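Long-range contacts in cadherin-related family member 2 (Homo sapiens, PDB 5CZR), which mediates calcium-dependent heterophilic adhesion with CDHR5 between adjacent microvilli and so controls their packing at the apical membrane of epithelial cells: residues T73-I78 and Q88-V93; G121-S126 and S165-G170; K186-G191 and I200-P205. One frame throughout, in Å; residues are numbered along the deposited sequence.

Contact 1. Residues T73-I78 and Q88-V93; sequences TFKVTI and QREMLV
Phe74 and Val93 meet at one end of this antiparallel strand pair, exchanging backbone bonds in both directions. The pattern repeats at Val76 with Met91 and at Ile78 with Arg89, giving six N-H...O=C bonds. The straightest runs from Met91 N to Val76 O (2.8 Å, 175° at the hydrogen). Between these pairs CA-H groups approach carbonyl oxygens, as in Lys75 CA to Met91 O at 3.3 Å.

The apolar packing lies on the face of Phe74, Val76, Ile78, Met91 and Val93. Phe74 chi1 of 60° sets the ring against Val93, whose CB sits over the ring centre, 3.9 Å from the centroid, in a CH-pi contact. Val93 CG1 comes within 3.7 Å of Phe74 CZ, while Val93 CG2 lies near Phe74 CE2. Farther along, Met91 CB touches Val76 CG2 at 4.0 Å and Ile78 CG2 at 4.1 Å.

On the face of Lys75, Thr77, Glu90 and Leu92, the Lys75 chain, bent at chi2 (-96°), runs slantwise across the extended Glu90 side chain. Lys75 CD comes nearer to Glu90 OE2 than the amine does, and the salt bridge from Lys75 NZ to Glu90 OE2 is long, 4.0 Å.

Strand 40-44 flanks Thr77, and Phe50 stacks on Phe74. The arrangement is the hairpin of strands 73-81 and 86-96 in the Greek-key beta sandwich of the first cadherin domain.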
# COMPACT_ATOMS: atom_id res chain seq x y z
N THR A 73 -10.93 -10.24 0.05
CA THR A 73 -11.90 -10.93 0.88
C THR A 73 -11.81 -12.41 0.57
O THR A 73 -11.35 -12.80 -0.51
CB THR A 73 -13.35 -10.56 0.57
OG1 THR A 73 -13.64 -11.02 -0.75
CG2 THR A 73 -13.58 -9.06 0.69
N PHE A 74 -12.32 -13.23 1.49
CA PHE A 74 -12.45 -14.65 1.25
C PHE A 74 -13.41 -15.30 2.23
O PHE A 74 -13.77 -14.68 3.24
CB PHE A 74 -11.10 -15.36 1.26
CG PHE A 74 -10.35 -15.25 2.56
CD1 PHE A 74 -9.51 -14.18 2.80
CD2 PHE A 74 -10.48 -16.23 3.53
CE1 PHE A 74 -8.81 -14.08 3.98
CE2 PHE A 74 -9.75 -16.16 4.71
CZ PHE A 74 -8.92 -15.08 4.94
N LYS A 75 -13.84 -16.51 1.91
CA LYS A 75 -14.83 -17.19 2.72
C LYS A 75 -14.15 -18.30 3.47
O LYS A 75 -13.27 -18.96 2.95
CB LYS A 75 -15.92 -17.86 1.86
CG LYS A 75 -16.37 -17.04 0.64
CD LYS A 75 -17.62 -16.19 0.82
CE LYS A 75 -17.86 -15.28 -0.39
NZ LYS A 75 -19.06 -14.45 -0.13
N VAL A 76 -14.66 -18.56 4.66
CA VAL A 76 -14.30 -19.76 5.37
C VAL A 76 -15.55 -20.40 5.94
O VAL A 76 -16.58 -19.75 6.08
CB VAL A 76 -13.31 -19.46 6.53
CG1 VAL A 76 -11.97 -19.06 5.96
CG2 VAL A 76 -13.85 -18.38 7.46
N THR A 77 -15.46 -21.69 6.22
CA THR A 77 -16.53 -22.39 6.90
C THR A 77 -16.21 -22.41 8.38
O THR A 77 -15.13 -22.82 8.79
CB THR A 77 -16.71 -23.82 6.35
OG1 THR A 77 -17.05 -23.72 4.97
CG2 THR A 77 -17.86 -24.52 7.06
N ILE A 78 -17.16 -21.91 9.16
CA ILE A 78 -17.03 -21.95 10.58
C ILE A 78 -17.98 -22.99 11.15
O ILE A 78 -19.05 -23.21 10.64
CB ILE A 78 -17.22 -20.58 11.22
CG1 ILE A 78 -18.57 -19.95 10.85
CG2 ILE A 78 -16.08 -19.66 10.82
CD1 ILE A 78 -18.93 -18.74 11.70
N GLN A 88 -22.57 -25.68 10.94
CA GLN A 88 -21.56 -25.08 10.09
C GLN A 88 -22.19 -23.99 9.24
O GLN A 88 -23.33 -24.14 8.79
CB GLN A 88 -20.93 -26.10 9.18
CG GLN A 88 -20.35 -27.28 9.92
CD GLN A 88 -19.59 -28.24 9.01
OE1 GLN A 88 -18.55 -27.89 8.46
NE2 GLN A 88 -20.07 -29.47 8.93
N ARG A 89 -21.47 -22.88 9.06
CA ARG A 89 -21.94 -21.75 8.28
C ARG A 89 -20.75 -21.19 7.53
O ARG A 89 -19.60 -21.50 7.85
CB ARG A 89 -22.38 -20.59 9.15
CG ARG A 89 -23.69 -20.65 9.91
CD ARG A 89 -24.88 -21.15 9.10
NE ARG A 89 -26.00 -21.53 9.98
CZ ARG A 89 -26.49 -22.77 10.15
NH1 ARG A 89 -25.98 -23.83 9.51
NH2 ARG A 89 -27.49 -22.96 11.00
N GLU A 90 -21.03 -20.28 6.62
CA GLU A 90 -20.01 -19.55 5.94
C GLU A 90 -19.80 -18.19 6.60
O GLU A 90 -20.74 -17.56 7.07
CB GLU A 90 -20.39 -19.57 4.49
CG GLU A 90 -19.59 -18.73 3.54
CD GLU A 90 -20.09 -18.90 2.11
OE1 GLU A 90 -20.28 -20.06 1.68
OE2 GLU A 90 -20.34 -17.87 1.44
N MET A 91 -18.53 -17.81 6.75
CA MET A 91 -18.15 -16.48 7.20
C MET A 91 -17.34 -15.77 6.11
O MET A 91 -16.39 -16.33 5.55
CB MET A 91 -17.32 -16.57 8.48
CG MET A 91 -16.97 -15.23 9.11
SD MET A 91 -15.83 -15.32 10.51
CE MET A 91 -16.99 -14.93 11.82
N LEU A 92 -17.66 -14.50 5.88
CA LEU A 92 -16.88 -13.66 4.96
C LEU A 92 -15.76 -12.93 5.72
O LEU A 92 -16.02 -12.23 6.70
CB LEU A 92 -17.77 -12.62 4.28
CG LEU A 92 -17.08 -11.67 3.29
CD1 LEU A 92 -16.52 -12.41 2.08
CD2 LEU A 92 -18.04 -10.56 2.82
N VAL A 93 -14.52 -13.15 5.30
CA VAL A 93 -13.40 -12.41 5.88
C VAL A 93 -13.13 -11.19 4.99
O VAL A 93 -12.92 -11.34 3.79
CB VAL A 93 -12.14 -13.26 5.99
CG1 VAL A 93 -11.01 -12.44 6.59
CG2 VAL A 93 -12.41 -14.47 6.87

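Contact 2. Residues G121-S126 and S165-G170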
# COMPACT_ATOMS: atom_id res chain seq x y z
N GLY A 121 8.93 27.50 -18.81
CA GLY A 121 7.62 26.93 -18.86
C GLY A 121 7.57 25.66 -19.68
O GLY A 121 6.59 24.89 -19.55
N SER A 122 8.61 25.38 -20.46
CA SER A 122 8.61 24.16 -21.26
C SER A 122 8.60 22.88 -20.42
O SER A 122 9.30 22.80 -19.42
CB SER A 122 9.81 24.09 -22.20
OG SER A 122 9.83 25.18 -23.07
N VAL A 123 7.83 21.87 -20.86
CA VAL A 123 7.97 20.52 -20.32
C VAL A 123 9.29 19.91 -20.80
O VAL A 123 9.55 19.86 -21.99
CB VAL A 123 6.79 19.61 -20.72
CG1 VAL A 123 7.02 18.17 -20.26
CG2 VAL A 123 5.50 20.12 -20.08
N VAL A 124 10.11 19.42 -19.86
CA VAL A 124 11.42 18.87 -20.22
C VAL A 124 11.47 17.35 -20.14
O VAL A 124 12.24 16.72 -20.82
CB VAL A 124 12.60 19.52 -19.49
CG1 VAL A 124 12.66 21.02 -19.75
CG2 VAL A 124 12.67 19.24 -18.03
N PHE A 125 10.69 16.77 -19.23
CA PHE A 125 10.66 15.34 -19.02
C PHE A 125 9.39 15.01 -18.28
O PHE A 125 8.81 15.87 -17.62
CB PHE A 125 11.90 14.88 -18.18
CG PHE A 125 12.30 13.47 -18.42
CD1 PHE A 125 12.94 13.12 -19.60
CD2 PHE A 125 12.02 12.47 -17.49
CE1 PHE A 125 13.34 11.80 -19.83
CE2 PHE A 125 12.40 11.16 -17.72
CZ PHE A 125 13.07 10.83 -18.89
N SER A 126 9.05 13.73 -18.29
CA SER A 126 7.91 13.25 -17.60
C SER A 126 8.23 11.93 -16.86
O SER A 126 8.79 11.03 -17.44
CB SER A 126 6.81 13.03 -18.64
OG SER A 126 5.80 12.29 -18.03
N SER A 165 5.13 15.70 -14.64
CA SER A 165 5.86 16.46 -15.63
C SER A 165 6.82 17.41 -14.94
O SER A 165 6.47 18.08 -13.97
CB SER A 165 4.94 17.25 -16.56
OG SER A 165 4.26 16.33 -17.40
N ILE A 166 8.04 17.43 -15.44
CA ILE A 166 9.03 18.35 -14.97
C ILE A 166 9.07 19.51 -15.97
O ILE A 166 9.24 19.31 -17.16
CB ILE A 166 10.40 17.65 -14.87
CG1 ILE A 166 10.31 16.60 -13.78
CG2 ILE A 166 11.52 18.63 -14.58
CD1 ILE A 166 11.37 15.54 -13.91
N VAL A 167 9.00 20.72 -15.43
CA VAL A 167 9.03 21.93 -16.24
C VAL A 167 10.28 22.79 -15.98
O VAL A 167 10.80 22.86 -14.85
CB VAL A 167 7.75 22.79 -16.08
CG1 VAL A 167 6.56 22.03 -16.59
CG2 VAL A 167 7.54 23.26 -14.65
N LEU A 168 10.70 23.49 -17.02
CA LEU A 168 11.76 24.47 -16.89
C LEU A 168 11.20 25.71 -16.20
O LEU A 168 10.20 26.29 -16.62
CB LEU A 168 12.32 24.81 -18.26
CG LEU A 168 13.50 25.78 -18.24
CD1 LEU A 168 14.68 25.13 -17.53
CD2 LEU A 168 13.86 26.22 -19.65
N ASN A 169 11.85 26.12 -15.12
CA ASN A 169 11.37 27.24 -14.33
C ASN A 169 12.30 28.47 -14.30
O ASN A 169 11.99 29.47 -13.68
CB ASN A 169 11.14 26.72 -12.93
CG ASN A 169 10.26 27.63 -12.11
OD1 ASN A 169 9.12 27.83 -12.42
ND2 ASN A 169 10.82 28.17 -11.04
N GLY A 170 13.42 28.40 -15.01
CA GLY A 170 14.31 29.56 -15.19
C GLY A 170 15.16 29.28 -16.41
O GLY A 170 15.01 28.23 -17.05
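A classic beta bulge interrupts the antiparallel pairing of strands 123-126 and 165-168, the two inner strands of a four-stranded sheet in the second cadherin domain. Val124 and Phe125 both stand opposite Ile166: Val124 N gives its hydrogen to Ile166 O (2.8 Å, 175° at the hydrogen), and Ile166 N gives its own to Phe125 O at 2.8 Å. The extra residue moves the register by one, from Val123 opposite Val167 to Phe125 opposite Ile166. Ahead of strand 123-126, Ser122 O accepts from Leu168 N and Gly121 N bonds to Leu168 O.

Around the bulge Val124 supplies two separate branches. With Val124 CG1 turned away from the carbonyl carbon (chi1 -58°), CG2 falls on the side of Ile166, and Val124 CG2 meets Ile166 CG2 at 3.7 Å, the two side chains lying about at right angles. Val124 CG1 instead reaches Leu168 CB at 4.1 Å. Val123 CG2 touches Val167 CG1 at 4.1 Å on the other face. The Phe125 ring leads away from Ile166, with Phe125 CB the part nearest to Ile166 CD1, and packs on Leu208 of the opposing sheet. Ile166 touches the same leucine as well as Leu183 and Leu185, while Ser122 OG is bonded to Pro119 O.

Four backbone bonds therefore supply the polar grip across the two segments, and every side-chain contact between them is of van der Waals type, with buried Ile166 carrying the apolar packing to the opposing sheet and Leu168 buried beside Phe158.

Contact 3. Residues K186-G191 and I200-P205. With CA (calcium ion), chain H.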
# COMPACT_ATOMS: atom_id res chain seq x y z
N LYS A 186 11.97 12.01 -6.00
CA LYS A 186 11.34 11.09 -5.07
C LYS A 186 9.81 11.11 -5.31
O LYS A 186 9.24 12.13 -5.73
CB LYS A 186 11.67 11.53 -3.66
CG LYS A 186 11.45 10.48 -2.61
CD LYS A 186 11.79 10.89 -1.15
CE LYS A 186 12.50 9.76 -0.34
NZ LYS A 186 12.72 10.02 1.12
N ALA A 187 9.18 9.98 -5.06
CA ALA A 187 7.74 9.88 -5.01
C ALA A 187 7.31 9.29 -3.68
O ALA A 187 7.83 8.25 -3.28
CB ALA A 187 7.25 9.00 -6.16
N CYS A 188 6.33 9.90 -3.03
CA CYS A 188 5.80 9.42 -1.75
C CYS A 188 4.28 9.33 -1.81
O CYS A 188 3.64 10.05 -2.59
CB CYS A 188 6.23 10.37 -0.59
SG CYS A 188 8.01 10.60 -0.38
N ASP A 189 3.68 8.48 -0.97
CA ASP A 189 2.21 8.47 -0.87
C ASP A 189 1.81 9.54 0.12
O ASP A 189 2.67 10.16 0.71
CB ASP A 189 1.61 7.09 -0.55
CG ASP A 189 2.18 6.45 0.71
OD1 ASP A 189 2.36 7.16 1.74
OD2 ASP A 189 2.45 5.23 0.69
N LEU A 190 0.51 9.76 0.30
CA LEU A 190 0.01 10.71 1.32
C LEU A 190 -0.25 10.05 2.64
O LEU A 190 -0.78 10.66 3.56
CB LEU A 190 -1.28 11.39 0.82
CG LEU A 190 -1.04 12.36 -0.34
CD1 LEU A 190 -2.36 12.84 -0.90
CD2 LEU A 190 -0.16 13.52 0.11
N GLY A 191 0.13 8.78 2.76
CA GLY A 191 0.12 8.11 4.06
C GLY A 191 -1.17 7.35 4.37
O GLY A 191 -2.18 7.46 3.66
N ILE A 200 4.04 7.00 6.13
CA ILE A 200 4.19 7.51 4.77
C ILE A 200 5.30 6.74 4.05
O ILE A 200 6.44 6.69 4.56
CB ILE A 200 4.52 9.05 4.74
CG1 ILE A 200 3.30 9.89 5.16
CG2 ILE A 200 4.96 9.51 3.36
CD1 ILE A 200 3.66 11.28 5.61
N GLN A 201 4.99 6.21 2.86
CA GLN A 201 5.96 5.41 2.10
C GLN A 201 6.53 6.19 0.96
O GLN A 201 5.79 6.90 0.28
CB GLN A 201 5.34 4.12 1.54
CG GLN A 201 4.64 3.26 2.57
CD GLN A 201 5.60 2.31 3.29
OE1 GLN A 201 6.81 2.43 3.17
NE2 GLN A 201 5.05 1.35 4.02
N CYS A 202 7.84 6.07 0.73
CA CYS A 202 8.51 6.81 -0.32
C CYS A 202 9.25 5.84 -1.21
O CYS A 202 9.74 4.83 -0.73
CB CYS A 202 9.48 7.86 0.26
SG CYS A 202 8.63 9.22 1.13
N SER A 203 9.32 6.14 -2.50
CA SER A 203 10.13 5.38 -3.43
C SER A 203 11.61 5.43 -3.09
O SER A 203 12.07 6.33 -2.40
CB SER A 203 9.99 5.95 -4.85
OG SER A 203 10.64 7.19 -4.98
N LEU A 204 12.34 4.51 -3.68
CA LEU A 204 13.77 4.69 -3.92
C LEU A 204 14.00 5.98 -4.72
O LEU A 204 13.13 6.41 -5.50
CB LEU A 204 14.30 3.51 -4.72
CG LEU A 204 14.24 2.12 -4.05
CD1 LEU A 204 14.19 1.02 -5.12
CD2 LEU A 204 15.43 1.92 -3.10
N PRO A 205 15.14 6.65 -4.52
CA PRO A 205 15.45 7.82 -5.32
C PRO A 205 15.73 7.46 -6.79
O PRO A 205 16.27 6.38 -7.06
CB PRO A 205 16.71 8.37 -4.68
CG PRO A 205 17.35 7.16 -4.03
CD PRO A 205 16.22 6.32 -3.56
CA CA H . 1.46 3.21 -0.29
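Asp189 and Gln201 extend alongside one another in a common direction, with carboxylate and amide almost perpendicular (84°). The two carboxylate oxygens of Asp189 divide the work: Asp189 OD2 binds calcium at 2.5 Å, while Asp189 OD1 takes the N-H of Gln201 N at 3.0 Å, met from above the carboxylate plane. A weak bond from Gly191 N also reaches OD1, so backbone donors on both segments help fix the metal ligand. Asp189 chi1 of 55° tucks CG between the two backbone arms and turns the carboxylate toward the 200-205 segment. Gln201 bends at chi2, and its NE2 bonds to Asn99 O in the linker.

A disulfide joins Cys188 SG to Cys202 SG at 2.1 Å with a chi3 of 104°, and Lys186 CE lies against Cys202 CB at 3.6 Å. One residue further along, Ser203 OG accepts from Ala187 N at 3.1 Å and donates to Leu204 O, while Ser203 N bonds to Ala187 O.

Asn99, Asn101, Asp131, Asp133 and Ala137 complete the calcium site between the domains. The contact spans the end of strand 180-189 and the loop before strand 206-213, with strand 140-148 bonded to the former and Phe105 of strand 104-105 touching Ala187 and Ser203.

From the N terminus, contact 1 comes first and closes a short hairpin turn within the first cadherin domain. The chain then crosses the calcium-binding linker into the second domain. There contact 2 closes a loop of 38 residues, bringing strand 123-130 beside strand 165-168, and contact 3 closes a loop of eight between strand 180-189 and the segment before strand 206-213. The three loops follow in series, neither nested nor crossed. Contact 2 lies within one sheet of the sandwich, while contact 3, nearer the linker, joins the end of a strand of the opposing sheet to a loop; their nearest atoms are about 9 Å apart. Contacts 1 and 2 lie on opposite sides of the chain's centre, about 53 Å between centres.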